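Local structure of neural-cadherin (Drosophila melanogaster, 3UBF) at residues E222-N226 with L275-D279; G256-F260 with L271-L275; W58-L63 with I94-D98. The protein mediates calcium-dependent, preferentially homophilic cell adhesion and may help sort cell types, here as a fragment of three cadherin domains. All blocks are in the same frame, centred on the assembly; numbering follows the deposited sequence.

Contacts 1 and 2 share the third cadherin domain of this fragment, with centres about 11 Å apart. Contact 3 lies at the end of the first domain that meets the second. Leu-275 belongs to both contact 1 and contact 2, and Ile-223 CD1 of contact 1 packs 3.9 Å from Phe-260 CE2 of contact 2. Contact 1 holds a zinc ion at the C-terminal end of the chain; contact 2 is apolar and backbone packing next to it, with the Leu-275 side chain about 9 Å from a bound zinc. Contact 3 carries the corresponding acidic site, with calcium and two zinc ions. Its centre lies about 54 Å from that of contact 1 and 58 Å from that of contact 2.

Contact 1 (E222-N226 with L275-D279); sequences EIPEN and LDFED. With ZN (zinc ion), chain O.
Glu-225 of the PEN sequence and Glu-278 of the LDFED sequence meet at an acidic metal site of the cadherin type, here holding zinc. The site lies at the end of the third domain of the fragment. Glu-225 grips the zinc with both oxygens, OE1 at 2.3 Å and OE2 at 2.5 Å. Glu-278 adds OE2 at 2.4 Å, its side chain crossing that of Glu-225 at about a right angle. The two carboxylate planes are turned 36° apart. Asp-311 and a water complete the zinc site.

With CG anti to the backbone N (chi1 -173°) and the chain extended beyond it, Glu-225 spans the gap to the loop 275-279. There the backbone N-H of Phe-277 meets Glu-225 OE2 at 2.8 Å. The bond is nearly straight (170°), on the anti side of the carboxylate and tilted from its plane. OE2 therefore serves both metal and backbone, which fixes the rotation of the carboxylate. Asp-276 OD1 is a third acidic neighbour. It takes a weak 3.3 Å bond from Glu-278 N, and the zinc probably offsets part of the crowded negative charge.

On the inner side, Ile-223 CD1 packs against Leu-275 CD1 at 3.8 Å. A water joins Glu-225 O to Leu-275 N. Glutamates of a PEN and an LDRE-like sequence, with an aspartate of DVNDN, form the classic calcium-site pattern of cadherin domain ends.

Contact 2 (G256-F260 with L271-L275); sequences GAGTF and LAKEL
Ala-272 N donates to Thr-259 O at 2.6 Å, with an N-H...O angle of 158°. Lys-273 N adds a weak second bond to the same oxygen, so one carbonyl holds two successive backbone amides. Ala-272 CB lies 3.3 Å from Gly-258 O. The extended Lys-273 chain passes over Gly-258 O, with CE 3.5 Å from it.

Below the backbone, Thr-259 CG2 wedges among apolar groups. It is 3.8 Å from Leu-275 CD2 and 3.9 Å from Leu-271 CD1, and it also lies over one face of the Phe-260 ring, toward the rim. The methyl points this way because it stands anti to the backbone N, while OG1 turns back beside that N. Phe-260 CE2 meets Leu-271 CD1 at 3.7 Å.

Behind Thr-259, its N binds Gly-256 O at 3.0 Å and closes the turn 256-259. Phe-260 and Leu-271 form a non-hydrogen-bonded antiparallel pair at the open end of strands 260-262 and 268-271. Their side chains point into the domain, where both meet Ile-233 of strand 232-239. Tyr-286 of strand 285-294 meets Phe-260 edge-to-face.

Contact 3 (W58-L63 with I94-D98); sequences WDYEEL and ILVKD. With ZN (zinc ion), chain B; ZN (zinc ion), chain H; CA (calcium ion), chain T.
Glu-61 OE2 and Asp-98 OD2 bind one zinc ion together, at 1.9 Å and 2.0 Å. Asp-98 OD1 is a longer ligand of the same zinc; Asp-136 of the next domain also binds it. Glu-61 OE2 and Asp-98 OD2 come within 2.9 Å of each other because both bind this zinc. The side chains cross at about a right angle, and their carboxylate planes stand 85° apart. Glu-61 OE1 turns to the calcium ion at 2.3 Å, and one carboxylate thus bridges two metals. A bend at its second torsion folds the group back to do so. Glu-13, Asp-138 and Asp-59 also belong to the calcium site. Asp-59 OD2 holds a second zinc, with Asp-138, on the other flank of the calcium.

Behind the metals, the Tyr-60 ring packs against Asp-98. Asp-98 CB sits over the ring face, 3.4 Å from the centroid and only 15° off the normal, a CH-pi contact. Val-96 O lies in the ring plane at its edge, 3.2 Å from Tyr-60 CE1. The ring reaches both because Tyr-60 CG is anti to the backbone N (chi1 176°). Lys-67 makes a cation-pi contact with this ring. With an alanine here, Asp-98 would probably lose the surface beneath its CB, leaving its carboxylate freer to shift from the zinc.

Farther inside, Leu-63 CD1 packs on Val-96 CB at 3.7 Å. Trp-58 CH2 meets Ile-94 CG2 at 4.1 Å, while its NE1 is bonded to Trp-43 O. Through Tyr-60 the 3-10 turn 60-62 lies against the end of strand 88-97. A DYE acidic loop beside the aspartate that opens a DVND sequence, with acids of the next domain closing the site, is the hallmark of the calcium-binding junction between cadherin domains.

Contact 1 (E222-N226 with L275-D279)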
loop_
_atom_site.group_PDB
_atom_site.type_symbol
_atom_site.label_atom_id
_atom_site.label_comp_id
_atom_site.label_asym_id
_atom_site.label_seq_id
_atom_site.Cartn_x
_atom_site.Cartn_y
_atom_site.Cartn_z
ATOM N N GLU A 222 -6.181 10.133 21.743
ATOM C CA GLU A 222 -7.352 10.002 22.581
ATOM C C GLU A 222 -6.942 9.307 23.869
ATOM O O GLU A 222 -6.524 8.159 23.853
ATOM C CB GLU A 222 -8.448 9.206 21.868
ATOM C CG GLU A 222 -9.594 8.798 22.798
ATOM C CD GLU A 222 -10.841 8.335 22.060
ATOM O OE1 GLU A 222 -11.434 9.151 21.308
ATOM O OE2 GLU A 222 -11.236 7.160 22.251
ATOM N N ILE A 223 -7.064 10.007 24.989
ATOM C CA ILE A 223 -6.594 9.476 26.256
ATOM C C ILE A 223 -7.647 9.515 27.355
ATOM O O ILE A 223 -8.430 10.464 27.437
ATOM C CB ILE A 223 -5.287 10.155 26.706
ATOM C CG1 ILE A 223 -5.459 11.678 26.828
ATOM C CG2 ILE A 223 -4.148 9.773 25.730
ATOM C CD1 ILE A 223 -4.396 12.360 27.647
ATOM N N PRO A 224 -7.692 8.455 28.183
ATOM C CA PRO A 224 -8.603 8.467 29.309
ATOM C C PRO A 224 -8.203 9.508 30.344
ATOM O O PRO A 224 -7.038 9.911 30.432
ATOM C CB PRO A 224 -8.483 7.054 29.894
ATOM C CG PRO A 224 -7.246 6.500 29.349
ATOM C CD PRO A 224 -7.045 7.142 28.016
ATOM N N GLU A 225 -9.201 9.929 31.104
ATOM C CA GLU A 225 -9.075 10.872 32.191
ATOM C C GLU A 225 -8.000 10.465 33.192
ATOM O O GLU A 225 -7.354 11.327 33.798
ATOM C CB GLU A 225 -10.431 10.947 32.892
ATOM C CG GLU A 225 -10.575 12.003 33.951
ATOM C CD GLU A 225 -11.787 11.757 34.805
ATOM O OE1 GLU A 225 -12.229 10.593 34.858
ATOM O OE2 GLU A 225 -12.307 12.709 35.428
ATOM N N ASN A 226 -7.821 9.157 33.369
ATOM C CA ASN A 226 -6.913 8.639 34.387
ATOM C C ASN A 226 -5.512 8.299 33.876
ATOM O O ASN A 226 -4.756 7.597 34.558
ATOM C CB ASN A 226 -7.546 7.445 35.124
ATOM C CG ASN A 226 -7.489 6.133 34.324
ATOM O OD1 ASN A 226 -7.451 6.120 33.087
ATOM N ND2 ASN A 226 -7.482 5.020 35.046
ATOM N N LEU A 275 -5.696 14.933 35.134
ATOM C CA LEU A 275 -6.852 15.325 34.345
ATOM C C LEU A 275 -8.176 15.065 35.056
ATOM O O LEU A 275 -8.359 14.030 35.711
ATOM C CB LEU A 275 -6.842 14.601 33.000
ATOM C CG LEU A 275 -5.710 14.910 32.017
ATOM C CD1 LEU A 275 -5.673 13.842 30.946
ATOM C CD2 LEU A 275 -5.852 16.313 31.402
ATOM N N ASP A 276 -9.097 16.012 34.920
ATOM C CA ASP A 276 -10.460 15.835 35.407
ATOM C C ASP A 276 -11.442 16.095 34.257
ATOM O O ASP A 276 -11.460 17.185 33.668
ATOM C CB ASP A 276 -10.737 16.759 36.603
ATOM C CG ASP A 276 -11.871 16.259 37.491
ATOM O OD1 ASP A 276 -12.648 15.375 37.051
ATOM O OD2 ASP A 276 -11.978 16.748 38.642
ATOM N N PHE A 277 -12.235 15.075 33.925
ATOM C CA PHE A 277 -13.218 15.166 32.843
ATOM C C PHE A 277 -14.438 15.956 33.286
ATOM O O PHE A 277 -15.050 16.667 32.489
ATOM C CB PHE A 277 -13.627 13.771 32.369
ATOM C CG PHE A 277 -14.491 13.772 31.140
ATOM C CD1 PHE A 277 -13.918 13.835 29.874
ATOM C CD2 PHE A 277 -15.872 13.687 31.244
ATOM C CE1 PHE A 277 -14.709 13.821 28.731
ATOM C CE2 PHE A 277 -16.672 13.668 30.100
ATOM C CZ PHE A 277 -16.085 13.736 28.841
ATOM N N GLU A 278 -14.774 15.824 34.566
ATOM C CA GLU A 278 -15.903 16.526 35.164
ATOM C C GLU A 278 -15.525 17.944 35.595
ATOM O O GLU A 278 -16.390 18.717 36.014
ATOM C CB GLU A 278 -16.467 15.731 36.348
ATOM C CG GLU A 278 -17.302 14.513 35.958
ATOM C CD GLU A 278 -16.526 13.191 35.985
ATOM O OE1 GLU A 278 -16.839 12.346 36.851
ATOM O OE2 GLU A 278 -15.617 12.983 35.151
ATOM N N ASP A 279 -14.239 18.285 35.505
ATOM C CA ASP A 279 -13.800 19.663 35.754
ATOM C C ASP A 279 -13.829 20.440 34.441
ATOM O O ASP A 279 -12.915 20.337 33.625
ATOM C CB ASP A 279 -12.408 19.716 36.419
ATOM C CG ASP A 279 -11.853 21.137 36.549
ATOM O OD1 ASP A 279 -12.622 22.112 36.404
ATOM O OD2 ASP A 279 -10.633 21.282 36.795
HETATM ZN ZN ZN O . -14.223 11.166 35.800
HETATM O O HOH W 1 -4.768 12.320 34.794
HETATM O O HOH W 2 -12.908 12.204 37.429
#

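Contact 2 (G256-F260 with L271-L275)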
loop_
_atom_site.group_PDB
_atom_site.type_symbol
_atom_site.label_atom_id
_atom_site.label_comp_id
_atom_site.label_asym_id
_atom_site.label_seq_id
_atom_site.Cartn_x
_atom_site.Cartn_y
_atom_site.Cartn_z
ATOM N N GLY A 256 -5.305 24.785 27.940
ATOM C CA GLY A 256 -4.448 23.633 28.236
ATOM C C GLY A 256 -2.937 23.825 28.271
ATOM O O GLY A 256 -2.185 22.844 28.253
ATOM N N ALA A 257 -2.483 25.073 28.316
ATOM C CA ALA A 257 -1.050 25.378 28.405
ATOM C C ALA A 257 -0.407 24.686 29.617
ATOM O O ALA A 257 -0.836 24.885 30.758
ATOM C CB ALA A 257 -0.831 26.897 28.463
ATOM N N GLY A 258 0.597 23.852 29.357
ATOM C CA GLY A 258 1.315 23.151 30.422
ATOM C C GLY A 258 0.720 21.818 30.859
ATOM O O GLY A 258 1.234 21.191 31.787
ATOM N N THR A 259 -0.358 21.385 30.198
ATOM C CA THR A 259 -0.966 20.081 30.472
ATOM C C THR A 259 -0.127 18.979 29.826
ATOM O O THR A 259 0.029 17.886 30.365
ATOM C CB THR A 259 -2.419 20.015 29.958
ATOM O OG1 THR A 259 -3.207 21.002 30.631
ATOM C CG2 THR A 259 -3.035 18.641 30.216
ATOM N N PHE A 260 0.419 19.287 28.664
ATOM C CA PHE A 260 1.283 18.359 27.984
ATOM C C PHE A 260 2.653 18.988 27.781
ATOM O O PHE A 260 2.791 20.216 27.742
ATOM C CB PHE A 260 0.651 17.954 26.652
ATOM C CG PHE A 260 -0.764 17.466 26.788
ATOM C CD1 PHE A 260 -1.837 18.321 26.537
ATOM C CD2 PHE A 260 -1.031 16.159 27.182
ATOM C CE1 PHE A 260 -3.165 17.884 26.674
ATOM C CE2 PHE A 260 -2.355 15.711 27.319
ATOM C CZ PHE A 260 -3.420 16.579 27.067
ATOM N N LEU A 271 2.019 13.550 29.466
ATOM C CA LEU A 271 1.068 14.275 30.289
ATOM C C LEU A 271 1.798 14.944 31.446
ATOM O O LEU A 271 2.486 14.275 32.214
ATOM C CB LEU A 271 0.008 13.309 30.824
ATOM C CG LEU A 271 -1.153 13.894 31.638
ATOM C CD1 LEU A 271 -1.853 15.037 30.907
ATOM C CD2 LEU A 271 -2.142 12.800 31.982
ATOM N N ALA A 272 1.652 16.260 31.568
ATOM C CA ALA A 272 2.315 17.012 32.644
ATOM C C ALA A 272 1.447 17.211 33.891
ATOM O O ALA A 272 1.974 17.428 34.983
ATOM C CB ALA A 272 2.796 18.352 32.124
ATOM N N LYS A 273 0.125 17.138 33.725
ATOM C CA LYS A 273 -0.825 17.410 34.810
ATOM C C LYS A 273 -1.846 16.287 34.957
ATOM O O LYS A 273 -2.085 15.549 34.009
ATOM C CB LYS A 273 -1.570 18.725 34.546
ATOM C CG LYS A 273 -0.715 19.976 34.673
ATOM C CD LYS A 273 -1.458 21.213 34.180
ATOM C CE LYS A 273 -0.635 22.474 34.455
ATOM N NZ LYS A 273 -1.335 23.718 34.038
ATOM N N GLU A 274 -2.453 16.164 36.138
ATOM C CA GLU A 274 -3.601 15.270 36.323
ATOM C C GLU A 274 -4.807 15.821 35.566
ATOM O O GLU A 274 -4.924 17.029 35.372
ATOM C CB GLU A 274 -3.939 15.089 37.811
ATOM N N LEU A 275 -5.696 14.933 35.134
ATOM C CA LEU A 275 -6.852 15.325 34.345
ATOM C C LEU A 275 -8.176 15.065 35.056
ATOM O O LEU A 275 -8.359 14.030 35.711
ATOM C CB LEU A 275 -6.842 14.601 33.000
ATOM C CG LEU A 275 -5.710 14.910 32.017
ATOM C CD1 LEU A 275 -5.673 13.842 30.946
ATOM C CD2 LEU A 275 -5.852 16.313 31.402
#

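Contact 3 (W58-L63 with I94-D98)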
loop_
_atom_site.group_PDB
_atom_site.type_symbol
_atom_site.label_atom_id
_atom_site.label_comp_id
_atom_site.label_asym_id
_atom_site.label_seq_id
_atom_site.Cartn_x
_atom_site.Cartn_y
_atom_site.Cartn_z
ATOM N N TRP A 58 -3.481 -24.216 -8.408
ATOM C CA TRP A 58 -3.958 -23.108 -9.230
ATOM C C TRP A 58 -3.135 -21.837 -9.073
ATOM O O TRP A 58 -2.814 -21.418 -7.956
ATOM C CB TRP A 58 -5.427 -22.828 -8.931
ATOM C CG TRP A 58 -6.302 -23.938 -9.397
ATOM C CD1 TRP A 58 -5.905 -25.102 -9.993
ATOM C CD2 TRP A 58 -7.727 -24.007 -9.290
ATOM N NE1 TRP A 58 -6.994 -25.882 -10.271
ATOM C CE2 TRP A 58 -8.125 -25.240 -9.841
ATOM C CE3 TRP A 58 -8.706 -23.146 -8.779
ATOM C CZ2 TRP A 58 -9.463 -25.635 -9.901
ATOM C CZ3 TRP A 58 -10.034 -23.543 -8.838
ATOM C CH2 TRP A 58 -10.402 -24.776 -9.397
ATOM N N ASP A 59 -2.787 -21.243 -10.207
ATOM C CA ASP A 59 -2.025 -20.009 -10.239
ATOM C C ASP A 59 -2.631 -19.119 -11.320
ATOM O O ASP A 59 -2.431 -19.321 -12.515
ATOM C CB ASP A 59 -0.562 -20.319 -10.498
ATOM C CG ASP A 59 0.323 -19.103 -10.413
ATOM O OD1 ASP A 59 -0.187 -17.977 -10.187
ATOM O OD2 ASP A 59 1.549 -19.278 -10.575
ATOM N N TYR A 60 -3.415 -18.151 -10.859
ATOM C CA TYR A 60 -4.172 -17.228 -11.700
ATOM C C TYR A 60 -3.311 -16.541 -12.760
ATOM O O TYR A 60 -3.725 -16.402 -13.913
ATOM C CB TYR A 60 -4.833 -16.195 -10.789
ATOM C CG TYR A 60 -5.586 -15.100 -11.492
ATOM C CD1 TYR A 60 -6.945 -15.228 -11.765
ATOM C CD2 TYR A 60 -4.948 -13.906 -11.843
ATOM C CE1 TYR A 60 -7.644 -14.215 -12.379
ATOM C CE2 TYR A 60 -5.638 -12.891 -12.463
ATOM C CZ TYR A 60 -6.991 -13.049 -12.729
ATOM O OH TYR A 60 -7.680 -12.040 -13.362
ATOM N N GLU A 61 -2.122 -16.108 -12.352
ATOM C CA GLU A 61 -1.177 -15.425 -13.232
ATOM C C GLU A 61 -0.733 -16.327 -14.374
ATOM O O GLU A 61 -0.427 -15.842 -15.464
ATOM C CB GLU A 61 0.048 -14.942 -12.442
ATOM C CG GLU A 61 -0.202 -13.736 -11.532
ATOM C CD GLU A 61 -1.035 -14.050 -10.292
ATOM O OE1 GLU A 61 -1.432 -15.214 -10.063
ATOM O OE2 GLU A 61 -1.299 -13.119 -9.521
ATOM N N GLU A 62 -0.709 -17.636 -14.117
ATOM C CA GLU A 62 -0.292 -18.620 -15.116
ATOM C C GLU A 62 -1.395 -19.032 -16.107
ATOM O O GLU A 62 -1.106 -19.692 -17.113
ATOM C CB GLU A 62 0.359 -19.840 -14.448
ATOM C CG GLU A 62 1.829 -19.593 -14.097
ATOM C CD GLU A 62 2.489 -20.725 -13.309
ATOM O OE1 GLU A 62 2.121 -21.916 -13.489
ATOM O OE2 GLU A 62 3.406 -20.410 -12.514
ATOM N N LEU A 63 -2.641 -18.641 -15.826
ATOM C CA LEU A 63 -3.769 -18.895 -16.729
ATOM C C LEU A 63 -3.730 -17.940 -17.921
ATOM O O LEU A 63 -3.141 -16.846 -17.838
ATOM C CB LEU A 63 -5.105 -18.734 -15.995
ATOM C CG LEU A 63 -5.340 -19.553 -14.721
ATOM C CD1 LEU A 63 -6.685 -19.241 -14.130
ATOM C CD2 LEU A 63 -5.229 -21.030 -15.005
ATOM N N ILE A 94 -14.301 -22.902 -15.440
ATOM C CA ILE A 94 -14.128 -22.438 -14.077
ATOM C C ILE A 94 -13.521 -21.053 -14.164
ATOM O O ILE A 94 -12.353 -20.911 -14.511
ATOM C CB ILE A 94 -13.170 -23.341 -13.274
ATOM C CG1 ILE A 94 -13.689 -24.782 -13.201
ATOM C CG2 ILE A 94 -12.936 -22.770 -11.865
ATOM C CD1 ILE A 94 -12.607 -25.796 -12.826
ATOM N N LEU A 95 -14.310 -20.027 -13.872
ATOM C CA LEU A 95 -13.759 -18.687 -13.744
ATOM C C LEU A 95 -12.972 -18.614 -12.441
ATOM O O LEU A 95 -13.544 -18.838 -11.379
ATOM C CB LEU A 95 -14.867 -17.638 -13.755
ATOM C CG LEU A 95 -14.357 -16.190 -13.719
ATOM C CD1 LEU A 95 -13.594 -15.823 -15.000
ATOM C CD2 LEU A 95 -15.493 -15.200 -13.440
ATOM N N VAL A 96 -11.669 -18.322 -12.527
ATOM C CA VAL A 96 -10.782 -18.244 -11.355
ATOM C C VAL A 96 -10.590 -16.792 -10.926
ATOM O O VAL A 96 -10.231 -15.923 -11.725
ATOM C CB VAL A 96 -9.401 -18.895 -11.627
ATOM C CG1 VAL A 96 -8.454 -18.765 -10.413
ATOM C CG2 VAL A 96 -9.564 -20.359 -12.026
ATOM N N LYS A 97 -10.851 -16.539 -9.653
ATOM C CA LYS A 97 -10.707 -15.214 -9.080
ATOM C C LYS A 97 -9.412 -15.121 -8.282
ATOM O O LYS A 97 -9.153 -15.935 -7.393
ATOM C CB LYS A 97 -11.923 -14.871 -8.212
ATOM C CG LYS A 97 -12.844 -13.771 -8.770
ATOM C CD LYS A 97 -13.221 -13.950 -10.251
ATOM C CE LYS A 97 -14.119 -12.801 -10.760
ATOM N NZ LYS A 97 -13.556 -11.412 -10.552
ATOM N N ASP A 98 -8.589 -14.140 -8.633
ATOM C CA ASP A 98 -7.377 -13.842 -7.891
ATOM C C ASP A 98 -7.758 -12.880 -6.767
ATOM O O ASP A 98 -7.872 -11.668 -6.991
ATOM C CB ASP A 98 -6.357 -13.202 -8.833
ATOM C CG ASP A 98 -4.963 -13.193 -8.269
ATOM O OD1 ASP A 98 -4.763 -13.704 -7.148
ATOM O OD2 ASP A 98 -4.055 -12.666 -8.952
HETATM ZN ZN ZN B . -2.380 -13.161 -7.949
HETATM ZN ZN ZN H . 2.653 -17.673 -9.706
HETATM CA CA CA T . -1.014 -16.123 -8.029
HETATM O O HOH W 3 -2.211 -14.256 -6.838
HETATM O O HOH W 4 2.979 -18.188 -7.683
HETATM O O HOH W 5 2.875 -16.958 -11.334
HETATM O O HOH W 6 -0.498 -17.783 -6.556
#